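Local coordinates for short chain dehydrogenase (Mycobacterium smegmatis, PDB 3UCX), which probably catalyses NAD(P)-dependent oxidation or reduction of a substrate not yet identified, at residues L27-C31 with A238-M242; M148-Q154 with D256-Y262. All coordinates share one frame; numbering follows the deposited sequence.

Contact 1: residues L27-C31 with A238-M242; sequences LARRC and AILFM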
# COMPACT_ATOMS: atom_id res chain seq x y z
N LEU A 27 -14.03 18.40 -17.97
CA LEU A 27 -12.86 19.04 -17.37
C LEU A 27 -12.55 20.41 -17.98
O LEU A 27 -12.34 21.39 -17.25
CB LEU A 27 -11.66 18.08 -17.49
CG LEU A 27 -10.44 18.23 -16.60
CD1 LEU A 27 -10.78 18.22 -15.11
CD2 LEU A 27 -9.48 17.10 -16.95
N ALA A 28 -12.57 20.49 -19.30
CA ALA A 28 -12.31 21.74 -20.03
C ALA A 28 -13.32 22.79 -19.61
O ALA A 28 -12.97 23.94 -19.29
CB ALA A 28 -12.40 21.49 -21.53
N ARG A 29 -14.60 22.39 -19.60
CA ARG A 29 -15.65 23.29 -19.19
C ARG A 29 -15.42 23.75 -17.78
O ARG A 29 -15.47 24.94 -17.50
CB ARG A 29 -17.03 22.61 -19.36
CG ARG A 29 -18.22 23.46 -18.89
CD ARG A 29 -19.56 22.72 -18.93
NE ARG A 29 -19.60 21.47 -18.17
CZ ARG A 29 -19.75 21.36 -16.84
NH1 ARG A 29 -19.88 22.44 -16.08
NH2 ARG A 29 -19.79 20.16 -16.27
N ARG A 30 -15.19 22.81 -16.86
CA ARG A 30 -15.02 23.17 -15.47
C ARG A 30 -13.80 24.08 -15.23
O ARG A 30 -13.88 24.99 -14.43
CB ARG A 30 -14.96 21.92 -14.57
CG ARG A 30 -16.31 21.19 -14.47
CD ARG A 30 -17.26 21.85 -13.47
NE ARG A 30 -16.68 21.94 -12.14
CZ ARG A 30 -16.50 20.90 -11.33
NH1 ARG A 30 -16.90 19.69 -11.69
NH2 ARG A 30 -15.93 21.08 -10.15
N CYS A 31 -12.68 23.83 -15.91
CA CYS A 31 -11.48 24.68 -15.74
C CYS A 31 -11.78 26.11 -16.16
O CYS A 31 -11.42 27.05 -15.45
CB CYS A 31 -10.31 24.14 -16.55
SG CYS A 31 -9.58 22.64 -15.86
N ALA A 238 -11.97 16.72 -8.34
CA ALA A 238 -10.72 16.20 -7.77
C ALA A 238 -9.50 16.67 -8.58
O ALA A 238 -8.48 17.06 -8.01
CB ALA A 238 -10.75 14.68 -7.74
N ILE A 239 -9.62 16.65 -9.90
CA ILE A 239 -8.54 17.07 -10.79
C ILE A 239 -8.29 18.57 -10.64
O ILE A 239 -7.15 19.03 -10.54
CB ILE A 239 -8.85 16.72 -12.26
CG1 ILE A 239 -8.86 15.21 -12.44
CG2 ILE A 239 -7.87 17.38 -13.22
CD1 ILE A 239 -9.52 14.76 -13.73
N LEU A 240 -9.36 19.35 -10.63
CA LEU A 240 -9.25 20.80 -10.39
C LEU A 240 -8.57 21.13 -9.07
O LEU A 240 -7.69 22.01 -9.02
CB LEU A 240 -10.61 21.49 -10.47
CG LEU A 240 -10.99 22.00 -11.87
CD1 LEU A 240 -11.04 20.87 -12.90
CD2 LEU A 240 -12.34 22.69 -11.75
N PHE A 241 -8.94 20.42 -8.00
CA PHE A 241 -8.30 20.60 -6.69
C PHE A 241 -6.78 20.39 -6.79
O PHE A 241 -6.00 21.26 -6.40
CB PHE A 241 -8.89 19.65 -5.65
CG PHE A 241 -8.07 19.54 -4.40
CD1 PHE A 241 -8.04 20.55 -3.48
CD2 PHE A 241 -7.31 18.42 -4.17
CE1 PHE A 241 -7.27 20.44 -2.31
CE2 PHE A 241 -6.54 18.30 -3.03
CZ PHE A 241 -6.53 19.32 -2.10
N MET A 242 -6.40 19.23 -7.34
CA MET A 242 -4.98 18.88 -7.49
C MET A 242 -4.22 19.86 -8.39
O MET A 242 -3.03 20.09 -8.19
CB MET A 242 -4.83 17.48 -8.07
CG MET A 242 -5.11 16.36 -7.07
SD MET A 242 -3.91 16.39 -5.71
CE MET A 242 -4.02 14.70 -5.11

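Contact 2: residues M148-Q154 with D256-Y262; sequences MVVRHSQ and DVNCGEY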
# COMPACT_ATOMS: atom_id res chain seq x y z
N MET A 148 -8.71 3.35 -11.24
CA MET A 148 -8.98 2.36 -10.18
C MET A 148 -8.38 0.99 -10.41
O MET A 148 -8.16 0.25 -9.48
CB MET A 148 -10.50 2.23 -9.99
CG MET A 148 -10.94 1.55 -8.72
SD MET A 148 -12.73 1.60 -8.48
CE MET A 148 -13.27 0.43 -9.75
N VAL A 149 -8.16 0.62 -11.67
CA VAL A 149 -7.60 -0.67 -12.03
C VAL A 149 -6.28 -0.95 -11.30
O VAL A 149 -5.92 -2.09 -11.09
CB VAL A 149 -7.33 -0.73 -13.55
CG1 VAL A 149 -6.09 0.08 -13.92
CG2 VAL A 149 -7.19 -2.16 -14.01
N VAL A 150 -5.55 0.09 -10.92
CA VAL A 150 -4.29 -0.15 -10.21
C VAL A 150 -4.52 -0.68 -8.78
O VAL A 150 -3.58 -1.16 -8.14
CB VAL A 150 -3.36 1.08 -10.21
CG1 VAL A 150 -3.08 1.53 -11.65
CG2 VAL A 150 -3.91 2.21 -9.35
N ARG A 151 -5.75 -0.58 -8.29
CA ARG A 151 -6.09 -0.99 -6.92
C ARG A 151 -6.55 -2.44 -6.81
O ARG A 151 -6.78 -2.92 -5.70
CB ARG A 151 -7.18 -0.08 -6.36
CG ARG A 151 -6.80 1.40 -6.35
CD ARG A 151 -5.66 1.69 -5.41
NE ARG A 151 -5.37 3.12 -5.25
CZ ARG A 151 -4.26 3.60 -4.70
NH1 ARG A 151 -3.33 2.74 -4.21
NH2 ARG A 151 -4.07 4.92 -4.60
N HIS A 152 -6.69 -3.13 -7.94
CA HIS A 152 -7.10 -4.54 -7.94
C HIS A 152 -6.37 -5.33 -8.99
O HIS A 152 -5.53 -4.79 -9.71
CB HIS A 152 -8.65 -4.68 -8.06
CG HIS A 152 -9.25 -4.15 -9.34
ND1 HIS A 152 -9.26 -4.87 -10.50
CD2 HIS A 152 -9.97 -2.98 -9.61
CE1 HIS A 152 -9.91 -4.16 -11.46
NE2 HIS A 152 -10.34 -3.00 -10.91
N SER A 153 -6.67 -6.64 -9.06
CA SER A 153 -5.99 -7.52 -10.00
C SER A 153 -6.98 -8.41 -10.75
O SER A 153 -6.70 -9.57 -11.08
CB SER A 153 -4.96 -8.35 -9.23
OG SER A 153 -3.97 -7.50 -8.67
N GLN A 154 -8.16 -7.85 -11.04
CA GLN A 154 -9.24 -8.63 -11.61
C GLN A 154 -8.86 -9.15 -12.99
O GLN A 154 -8.13 -8.50 -13.77
CB GLN A 154 -10.56 -7.85 -11.65
CG GLN A 154 -11.15 -7.57 -10.26
CD GLN A 154 -12.41 -6.71 -10.33
OE1 GLN A 154 -13.27 -6.97 -11.16
NE2 GLN A 154 -12.50 -5.68 -9.48
N ASP A 256 -7.98 8.80 -5.15
CA ASP A 256 -8.93 7.87 -5.76
C ASP A 256 -10.31 8.46 -5.67
O ASP A 256 -10.72 8.91 -4.61
CB ASP A 256 -8.90 6.54 -5.02
CG ASP A 256 -7.58 5.79 -5.20
OD1 ASP A 256 -6.55 6.27 -4.70
OD2 ASP A 256 -7.59 4.70 -5.81
N VAL A 257 -11.02 8.47 -6.79
CA VAL A 257 -12.38 9.01 -6.85
C VAL A 257 -13.25 7.84 -7.31
O VAL A 257 -13.41 7.59 -8.50
CB VAL A 257 -12.50 10.22 -7.79
CG1 VAL A 257 -13.92 10.83 -7.71
CG2 VAL A 257 -11.46 11.30 -7.48
N ASN A 258 -13.79 7.12 -6.34
CA ASN A 258 -14.45 5.86 -6.61
C ASN A 258 -15.57 5.52 -5.66
O ASN A 258 -16.00 4.35 -5.61
CB ASN A 258 -13.40 4.73 -6.63
CG ASN A 258 -12.68 4.55 -5.32
OD1 ASN A 258 -13.19 4.89 -4.25
ND2 ASN A 258 -11.46 3.96 -5.38
N CYS A 259 -16.05 6.51 -4.92
CA CYS A 259 -17.15 6.34 -3.98
C CYS A 259 -16.88 5.26 -2.95
O CYS A 259 -17.80 4.71 -2.35
CB CYS A 259 -18.48 6.15 -4.74
SG CYS A 259 -18.90 7.67 -5.60
N GLY A 260 -15.58 5.00 -2.71
CA GLY A 260 -15.16 4.10 -1.65
C GLY A 260 -14.85 2.66 -2.05
O GLY A 260 -14.48 1.89 -1.19
N GLU A 261 -14.95 2.31 -3.32
CA GLU A 261 -14.78 0.91 -3.72
C GLU A 261 -13.42 0.32 -3.32
O GLU A 261 -13.34 -0.81 -2.82
CB GLU A 261 -15.05 0.71 -5.22
CG GLU A 261 -15.12 -0.76 -5.58
CD GLU A 261 -15.67 -1.07 -6.96
OE1 GLU A 261 -15.97 -0.17 -7.74
OE2 GLU A 261 -15.75 -2.26 -7.28
N TYR A 262 -12.37 1.12 -3.53
CA TYR A 262 -11.02 0.79 -3.05
C TYR A 262 -10.49 1.97 -2.26
O TYR A 262 -10.69 3.14 -2.61
CB TYR A 262 -10.08 0.43 -4.20
CG TYR A 262 -10.53 -0.81 -4.92
CD1 TYR A 262 -10.18 -2.08 -4.47
CD2 TYR A 262 -11.36 -0.72 -6.03
CE1 TYR A 262 -10.63 -3.22 -5.14
CE2 TYR A 262 -11.81 -1.85 -6.70
CZ TYR A 262 -11.45 -3.08 -6.25
OH TYR A 262 -11.90 -4.20 -6.95
O HOH W 1 -14.21 -3.46 -9.12

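Contact 1: residues L27-C31 with A238-M242
The isobutyl groups of Leu27 and Leu240 run alongside one another, pointing contrary ways, where two helices pack over the same side of the parallel sheet of a Rossmann fold. Helix 23-33 follows the first strand, 13-17, and helix 232-243 precedes the last, 254-257, so the contact illustrates how a doubly wound sheet receives its helical layer: neighbouring helices meet through aliphatic branches while their backbones stay well apart. The local axes approach to 10.6 Å and cross at -50°. Leu240 is the side chain most covered by the partner helix. Its two methyls divide the work, CD1 meeting both Leu27 CD1 and Cys31 SG while CD2 rests on Arg30, 3.9 Å from the CB of that residue. The chi1 of Leu240, -91°, is displaced from the usual staggered value, and its CD1 is pressed to 3.5 Å from Leu27 CD1, a little closer than ordinary van der Waals contact; together these suggest a tightly filled junction. Leu27 has CG anti to the backbone N (chi1 -160°), which carries its isobutyl end across to the other helix. There it crosses Ile239 at about a right angle, CD1 lying 3.6 Å from Ile239 CG2, and Ile239 also packs on Val143 and Val145 of strand 141-145. On the CD2 side of Leu240 the chain of Arg30 bends at chi2 and chi3, and its guanidinium passes Leu240 CD2 obliquely before turning to polar partners earlier on helix 232-243: a salt bridge to Asp233 and a hydrogen bond to Ser237. Arg30 also packs on Leu246 of the second subunit, and Phe241 stacks on Phe241 of that subunit. On the next turn of helix 23-33, Cys31 SG sits 3.7 Å from Leu240 CD1.

Contact 2: residues M148-Q154 with D256-Y262
The phenol ring of Tyr262 lies against the turn at Arg151 and His152, with the Arg151 carbonyl carbon over one face, offset toward the rim, and Met148 SD at its edge in the ring plane. This is a Met-aromatic contact of the edge kind, the sulfur 4.9 Å from the ring centroid. The His152 and Tyr262 rings meet obliquely, planes 31° apart. Gln154 NE2 lies over the centre of one imidazole face, Val149 O over the opposite one, and the backbone N of Gln154 donates in plane to His152 ND1 at the edge, which should limit rotation of the ring. Water 1 joins the two segments further out, accepting from Gln154 NE2 and donating to Glu261 OE2. The 148-154 segment is the loop after strand 141-145 in the Rossmann fold, opened by a 3-10 turn, and 256-262 runs off the last strand into a type I' turn near the C terminus. The loop leads to Tyr157 and Lys161, a YxxxK signature of short-chain dehydrogenases; His152 packs edge-to-face on Tyr157 and its O accepts from Lys161 NZ, consistent with a border of the probable active site. Asn258 OD1 accepts from Gly260 N, an Asx turn, while Asn258 ND2 donates to Tyr262 O, which also receives Gln253 of the second subunit. Arg151, bent at chi2 (-66°), forms a bidentate, side-on salt bridge with Asp256: NE donates to OD2 at 2.8 Å (N-H...O 163°), and NH2 to OD1 at 2.8 Å, through the syn lone pair. Bent at chi3, Met148 brings CE to 3.4 Å from Glu261 OE1.

Followed from the N terminus, the chain enters contact 1 on helix 23-33 and contact 2 at 148-154, after strand 141-145; it then returns to contact 1 on helix 232-243 and reaches contact 2 again at 256-262. The segments therefore alternate, and the two closures cross rather than nest: contact 1 closes a loop of 206 residues, contact 2 one of 101. Contact 1 ties the first helix to the last within one layer over the sheet, whereas contact 2 joins a loop beyond strand 141-145 to the C-terminal tail. Their centres are 20 Å apart, yet they touch where Ala238 CB packs 3.5 Å from Val257 CG2. Both also reach the second subunit.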